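Local coordinates for alpha-L-arabinosidase (Xanthomonas axonopodis pv. citri, PDB 6D25), which probably hydrolyses terminal alpha-L-arabinofuranosyl side chains of arabinoxylans, including those on doubly substituted xylose units, as a family GH51 arabinofuranosidase, at residues Ser45-Gly59 and Val366-Leu378. Residues are numbered along the deposited sequence; the frame is centred on the assembly and turned at random.
Sequences SRQLFGQFAEHLGTG and VRMANIAQMVNVL. With GOL (glycerol), chain G.
Gln-373 lays its aliphatic CG over one face of the Phe-52 ring, a CH-pi contact 4.1 Å from the ring centroid. Past CG the extended chain carries the amide on over that face toward the rim, the planes 35° apart, and both amide atoms are taken up by Glu-54. OE1 of Gln-373 accepts from the backbone N-H of Glu-54 at 3.1 Å from above the amide plane, while NE2 of Gln-373 donates a hydrogen bond to Glu-54 OE1 on its anti lone pair at 3.0 Å. This pairing of N-H and carboxylate fixes which way round the amide sits. A glycerol, probably from the crystallisation liquor, bonds to the same OE1 of Glu-54 and to NE2 of Gln-373. It also reaches Glu-324 and Tyr-268, a setting consistent with the sugar pocket at the C-terminal end of the barrel. The segments carry the first and last strands, 51-52 and 366-371, of a (beta/alpha)8 barrel, and their meeting closes the parallel sheet. Ile-371 N bonds to Gly-50 O at 3.2 Å, and Asn-370 ND2 donates to Gln-51 O at 2.8 Å and is also bonded to Asn-93 OD1. Earlier in the chain, Ala-369 N and Gly-50 N reach Gln-47 O from opposite faces of its plane. Gln-51 crosses Met-374 at about a right angle, its CB 3.8 Å from Met-374 SD; the bend at chi2 (-76°) brings OE1 alongside Ile-371 CG2 and near Met-374 CG. Water 3 accepts from Phe-52 N and lies within bonding distance of Gln-51 OE1 and Ile-371 O. At the barrel's other end Leu-48 sends CD2 against Val-366 CG1, 3.7 Å away. Beyond the strands, Asn-376 ND2 makes a nearly straight bond (177°) to Thr-58 O within the type II' turn Leu-56 to Gly-59, and Asn-376 OD1 accepts from Thr-384 N.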
loop_
_atom_site.group_PDB
_atom_site.type_symbol
_atom_site.label_atom_id
_atom_site.label_comp_id
_atom_site.label_asym_id
_atom_site.label_seq_id
_atom_site.Cartn_x
_atom_site.Cartn_y
_atom_site.Cartn_z
ATOM N N SER A 45 2.795 10.151 34.846
ATOM C CA SER A 45 1.743 9.237 34.438
ATOM C C SER A 45 2.054 7.820 34.916
ATOM O O SER A 45 3.154 7.313 34.728
ATOM C CB SER A 45 1.504 9.234 32.941
ATOM O OG SER A 45 0.512 8.275 32.607
ATOM N N ARG A 46 1.017 7.160 35.419
ATOM C CA ARG A 46 1.170 5.740 35.720
ATOM C C ARG A 46 1.565 4.948 34.471
ATOM O O ARG A 46 2.156 3.887 34.622
ATOM C CB ARG A 46 -0.097 5.147 36.334
ATOM C CG ARG A 46 -1.309 5.045 35.417
ATOM C CD ARG A 46 -2.480 4.466 36.213
ATOM N NE ARG A 46 -3.618 4.187 35.322
ATOM C CZ ARG A 46 -4.503 5.058 34.892
ATOM N NH1 ARG A 46 -4.458 6.330 35.312
ATOM N NH2 ARG A 46 -5.462 4.597 34.097
ATOM N N GLN A 47 1.262 5.435 33.277
ATOM C CA GLN A 47 1.531 4.676 32.053
ATOM C C GLN A 47 3.038 4.630 31.757
ATOM O O GLN A 47 3.456 3.907 30.860
ATOM C CB GLN A 47 0.796 5.271 30.853
ATOM C CG GLN A 47 -0.696 5.483 31.045
ATOM C CD GLN A 47 -1.459 4.244 31.438
ATOM O OE1 GLN A 47 -1.031 3.137 31.171
ATOM N NE2 GLN A 47 -2.617 4.450 32.051
ATOM N N LEU A 48 3.859 5.363 32.526
ATOM C CA LEU A 48 5.308 5.211 32.430
ATOM C C LEU A 48 5.761 3.812 32.876
ATOM O O LEU A 48 6.898 3.412 32.594
ATOM C CB LEU A 48 5.968 6.296 33.303
ATOM C CG LEU A 48 5.842 7.729 32.782
ATOM C CD1 LEU A 48 6.538 8.687 33.725
ATOM C CD2 LEU A 48 6.385 7.865 31.373
ATOM N N PHE A 49 4.907 3.075 33.546
ATOM C CA PHE A 49 5.218 1.737 34.067
ATOM C C PHE A 49 4.579 0.647 33.200
ATOM O O PHE A 49 4.333 -0.462 33.697
ATOM C CB PHE A 49 4.748 1.662 35.530
ATOM C CG PHE A 49 5.490 2.666 36.380
ATOM C CD1 PHE A 49 6.787 2.412 36.781
ATOM C CD2 PHE A 49 4.961 3.916 36.637
ATOM C CE1 PHE A 49 7.522 3.374 37.478
ATOM C CE2 PHE A 49 5.656 4.847 37.388
ATOM C CZ PHE A 49 6.963 4.594 37.771
ATOM N N GLY A 50 4.343 0.946 31.929
ATOM C CA GLY A 50 3.771 -0.025 31.006
ATOM C C GLY A 50 4.661 -1.237 30.798
ATOM O O GLY A 50 5.924 -1.199 30.976
ATOM N N GLN A 51 3.982 -2.344 30.460
ATOM C CA GLN A 51 4.614 -3.603 30.135
ATOM C C GLN A 51 4.356 -3.901 28.647
ATOM O O GLN A 51 3.564 -3.239 27.975
ATOM C CB GLN A 51 4.071 -4.717 31.026
ATOM C CG GLN A 51 4.231 -4.476 32.532
ATOM C CD GLN A 51 5.643 -4.698 33.035
ATOM O OE1 GLN A 51 6.479 -5.325 32.384
ATOM N NE2 GLN A 51 5.924 -4.170 34.220
ATOM N N PHE A 52 5.067 -4.904 28.152
ATOM C CA PHE A 52 5.113 -5.222 26.745
ATOM C C PHE A 52 5.274 -6.727 26.598
ATOM O O PHE A 52 6.298 -7.278 26.989
ATOM C CB PHE A 52 6.263 -4.418 26.120
ATOM C CG PHE A 52 6.635 -4.740 24.704
ATOM C CD1 PHE A 52 5.695 -5.241 23.802
ATOM C CD2 PHE A 52 7.934 -4.523 24.271
ATOM C CE1 PHE A 52 6.079 -5.558 22.508
ATOM C CE2 PHE A 52 8.308 -4.855 22.970
ATOM C CZ PHE A 52 7.380 -5.361 22.099
ATOM N N ALA A 53 4.250 -7.384 26.034
ATOM C CA ALA A 53 4.227 -8.823 25.910
ATOM C C ALA A 53 4.085 -9.234 24.440
ATOM O O ALA A 53 2.946 -9.464 23.957
ATOM C CB ALA A 53 3.116 -9.380 26.747
ATOM N N GLU A 54 5.213 -9.361 23.736
ATOM C CA GLU A 54 5.226 -9.822 22.369
ATOM C C GLU A 54 5.055 -11.333 22.352
ATOM O O GLU A 54 5.485 -12.029 23.283
ATOM C CB GLU A 54 6.547 -9.440 21.686
ATOM C CG GLU A 54 6.652 -9.786 20.205
ATOM C CD GLU A 54 7.796 -9.110 19.466
ATOM O OE1 GLU A 54 8.630 -8.455 20.147
ATOM O OE2 GLU A 54 7.880 -9.234 18.213
ATOM N N HIS A 55 4.529 -11.842 21.222
ATOM C CA HIS A 55 4.575 -13.280 20.966
ATOM C C HIS A 55 6.003 -13.644 20.593
ATOM O O HIS A 55 6.387 -13.507 19.423
ATOM C CB HIS A 55 3.585 -13.683 19.882
ATOM C CG HIS A 55 2.187 -13.735 20.373
ATOM N ND1 HIS A 55 1.449 -14.861 20.266
ATOM C CD2 HIS A 55 1.443 -12.846 21.066
ATOM C CE1 HIS A 55 0.268 -14.654 20.845
ATOM N NE2 HIS A 55 0.242 -13.430 21.349
ATOM N N LEU A 56 6.765 -14.070 21.587
ATOM C CA LEU A 56 8.209 -14.236 21.440
ATOM C C LEU A 56 8.670 -15.258 22.486
ATOM O O LEU A 56 8.437 -15.039 23.677
ATOM C CB LEU A 56 8.877 -12.869 21.662
ATOM C CG LEU A 56 10.329 -12.726 21.208
ATOM C CD1 LEU A 56 10.721 -11.258 21.163
ATOM C CD2 LEU A 56 11.319 -13.535 22.041
ATOM N N GLY A 57 9.303 -16.335 22.046
ATOM C CA GLY A 57 9.868 -17.319 22.956
ATOM C C GLY A 57 8.808 -17.882 23.888
ATOM O O GLY A 57 7.730 -18.341 23.421
ATOM N N THR A 58 9.048 -17.801 25.193
ATOM C CA THR A 58 8.112 -18.267 26.183
ATOM C C THR A 58 7.450 -17.080 26.898
ATOM O O THR A 58 6.924 -17.222 28.026
ATOM C CB THR A 58 8.769 -19.264 27.143
ATOM O OG1 THR A 58 9.868 -18.593 27.758
ATOM C CG2 THR A 58 9.191 -20.552 26.471
ATOM N N GLY A 59 7.431 -15.902 26.258
ATOM C CA GLY A 59 6.840 -14.747 26.854
ATOM C C GLY A 59 5.341 -14.827 26.995
ATOM O O GLY A 59 4.791 -14.264 27.951
ATOM N N VAL A 366 6.764 13.023 28.150
ATOM C CA VAL A 366 6.833 11.576 28.185
ATOM C C VAL A 366 5.739 11.058 29.119
ATOM O O VAL A 366 5.856 11.213 30.367
ATOM C CB VAL A 366 8.218 11.075 28.625
ATOM C CG1 VAL A 366 8.267 9.554 28.608
ATOM C CG2 VAL A 366 9.327 11.635 27.739
ATOM N N ARG A 367 4.699 10.481 28.528
ATOM C CA ARG A 367 3.512 10.149 29.311
ATOM C C ARG A 367 3.168 8.657 29.198
ATOM O O ARG A 367 2.186 8.220 29.813
ATOM C CB ARG A 367 2.328 11.009 28.851
ATOM C CG ARG A 367 2.585 12.501 29.021
ATOM C CD ARG A 367 1.385 13.403 28.921
ATOM N NE ARG A 367 0.744 13.433 27.654
ATOM C CZ ARG A 367 0.853 14.402 26.737
ATOM N NH1 ARG A 367 0.052 14.326 25.690
ATOM N NH2 ARG A 367 1.724 15.386 26.856
ATOM N N MET A 368 3.971 7.892 28.480
ATOM C CA MET A 368 3.844 6.433 28.425
ATOM C C MET A 368 5.236 5.831 28.177
ATOM O O MET A 368 6.055 6.422 27.475
ATOM C CB MET A 368 2.940 5.979 27.267
ATOM C CG MET A 368 1.525 6.559 27.315
ATOM S SD MET A 368 0.517 5.979 25.901
ATOM C CE MET A 368 0.380 4.244 26.354
ATOM N N ALA A 369 5.474 4.664 28.733
ATOM C CA ALA A 369 6.665 3.868 28.467
ATOM C C ALA A 369 6.346 2.402 28.709
ATOM O O ALA A 369 5.451 2.077 29.477
ATOM C CB ALA A 369 7.852 4.317 29.310
ATOM N N ASN A 370 7.035 1.543 27.992
ATOM C CA ASN A 370 6.839 0.101 28.094
ATOM C C ASN A 370 8.205 -0.592 28.045
ATOM O O ASN A 370 8.937 -0.522 27.036
ATOM C CB ASN A 370 5.935 -0.473 27.011
ATOM C CG ASN A 370 4.572 0.178 26.936
ATOM O OD1 ASN A 370 4.461 1.288 26.421
ATOM N ND2 ASN A 370 3.543 -0.493 27.447
ATOM N N ILE A 371 8.554 -1.282 29.126
ATOM C CA ILE A 371 9.813 -2.011 29.189
ATOM C C ILE A 371 9.695 -3.291 28.359
ATOM O O ILE A 371 8.634 -3.963 28.370
ATOM C CB ILE A 371 10.213 -2.290 30.656
ATOM C CG1 ILE A 371 11.682 -2.674 30.751
ATOM C CG2 ILE A 371 9.314 -3.342 31.286
ATOM C CD1 ILE A 371 12.245 -2.864 32.133
ATOM N N ALA A 372 10.781 -3.661 27.702
ATOM C CA ALA A 372 10.854 -4.888 26.926
ATOM C C ALA A 372 11.530 -6.004 27.733
ATOM O O ALA A 372 12.710 -5.848 28.071
ATOM C CB ALA A 372 11.648 -4.634 25.668
ATOM N N GLN A 373 10.869 -7.117 28.045
ATOM C CA GLN A 373 9.454 -7.429 27.861
ATOM C C GLN A 373 8.971 -8.046 29.179
ATOM O O GLN A 373 9.731 -8.049 30.152
ATOM C CB GLN A 373 9.265 -8.386 26.682
ATOM C CG GLN A 373 9.502 -7.727 25.324
ATOM C CD GLN A 373 9.064 -8.549 24.146
ATOM O OE1 GLN A 373 8.239 -9.470 24.306
ATOM N NE2 GLN A 373 9.593 -8.209 22.975
ATOM N N MET A 374 7.749 -8.558 29.247
ATOM C CA MET A 374 7.087 -8.705 30.521
ATOM C C MET A 374 7.524 -10.001 31.224
ATOM O O MET A 374 7.869 -9.947 32.420
ATOM C CB MET A 374 5.561 -8.672 30.348
ATOM C CG MET A 374 4.802 -8.534 31.647
ATOM S SD MET A 374 3.019 -8.308 31.376
ATOM C CE MET A 374 2.558 -9.942 30.813
ATOM N N VAL A 375 7.460 -11.161 30.544
ATOM C CA VAL A 375 7.795 -12.437 31.135
ATOM C C VAL A 375 8.762 -13.190 30.217
ATOM O O VAL A 375 8.524 -13.236 29.015
ATOM C CB VAL A 375 6.535 -13.287 31.391
ATOM C CG1 VAL A 375 6.859 -14.567 32.157
ATOM C CG2 VAL A 375 5.463 -12.505 32.118
ATOM N N ASN A 376 9.851 -13.710 30.756
ATOM C CA ASN A 376 10.748 -14.669 30.058
ATOM C C ASN A 376 11.537 -14.050 28.892
ATOM O O ASN A 376 12.257 -14.806 28.220
ATOM C CB ASN A 376 9.968 -15.886 29.556
ATOM C CG ASN A 376 9.576 -16.803 30.690
ATOM O OD1 ASN A 376 10.320 -16.863 31.686
ATOM N ND2 ASN A 376 8.464 -17.514 30.536
ATOM N N VAL A 377 11.402 -12.758 28.614
ATOM C CA VAL A 377 11.957 -12.166 27.377
ATOM C C VAL A 377 12.622 -10.839 27.757
ATOM O O VAL A 377 12.009 -9.991 28.439
ATOM C CB VAL A 377 10.838 -11.917 26.352
ATOM C CG1 VAL A 377 11.315 -11.106 25.169
ATOM C CG2 VAL A 377 10.220 -13.232 25.889
ATOM N N LEU A 378 13.854 -10.678 27.296
ATOM C CA LEU A 378 14.642 -9.474 27.526
ATOM C C LEU A 378 14.620 -9.100 29.017
ATOM O O LEU A 378 14.873 -9.982 29.793
ATOM C CB LEU A 378 14.163 -8.373 26.569
ATOM C CG LEU A 378 14.557 -8.605 25.107
ATOM C CD1 LEU A 378 13.896 -7.602 24.185
ATOM C CD2 LEU A 378 16.062 -8.567 24.911
HETATM C C1 GOL G . 10.552 -5.929 19.011
HETATM O O1 GOL G . 9.986 -7.119 18.419
HETATM C C2 GOL G . 12.035 -6.162 19.424
HETATM O O2 GOL G . 12.636 -4.865 19.603
HETATM C C3 GOL G . 12.135 -6.992 20.707
HETATM O O3 GOL G . 11.549 -6.371 21.898
HETATM O O HOH W 1 4.157 11.564 32.618
HETATM O O HOH W 2 -0.447 8.965 29.600
HETATM O O HOH W 3 7.195 -5.638 29.860
HETATM O O HOH W 4 6.950 -11.484 25.579
HETATM O O HOH W 5 11.631 -16.405 25.892
HETATM O O HOH W 6 5.777 -11.521 28.214
#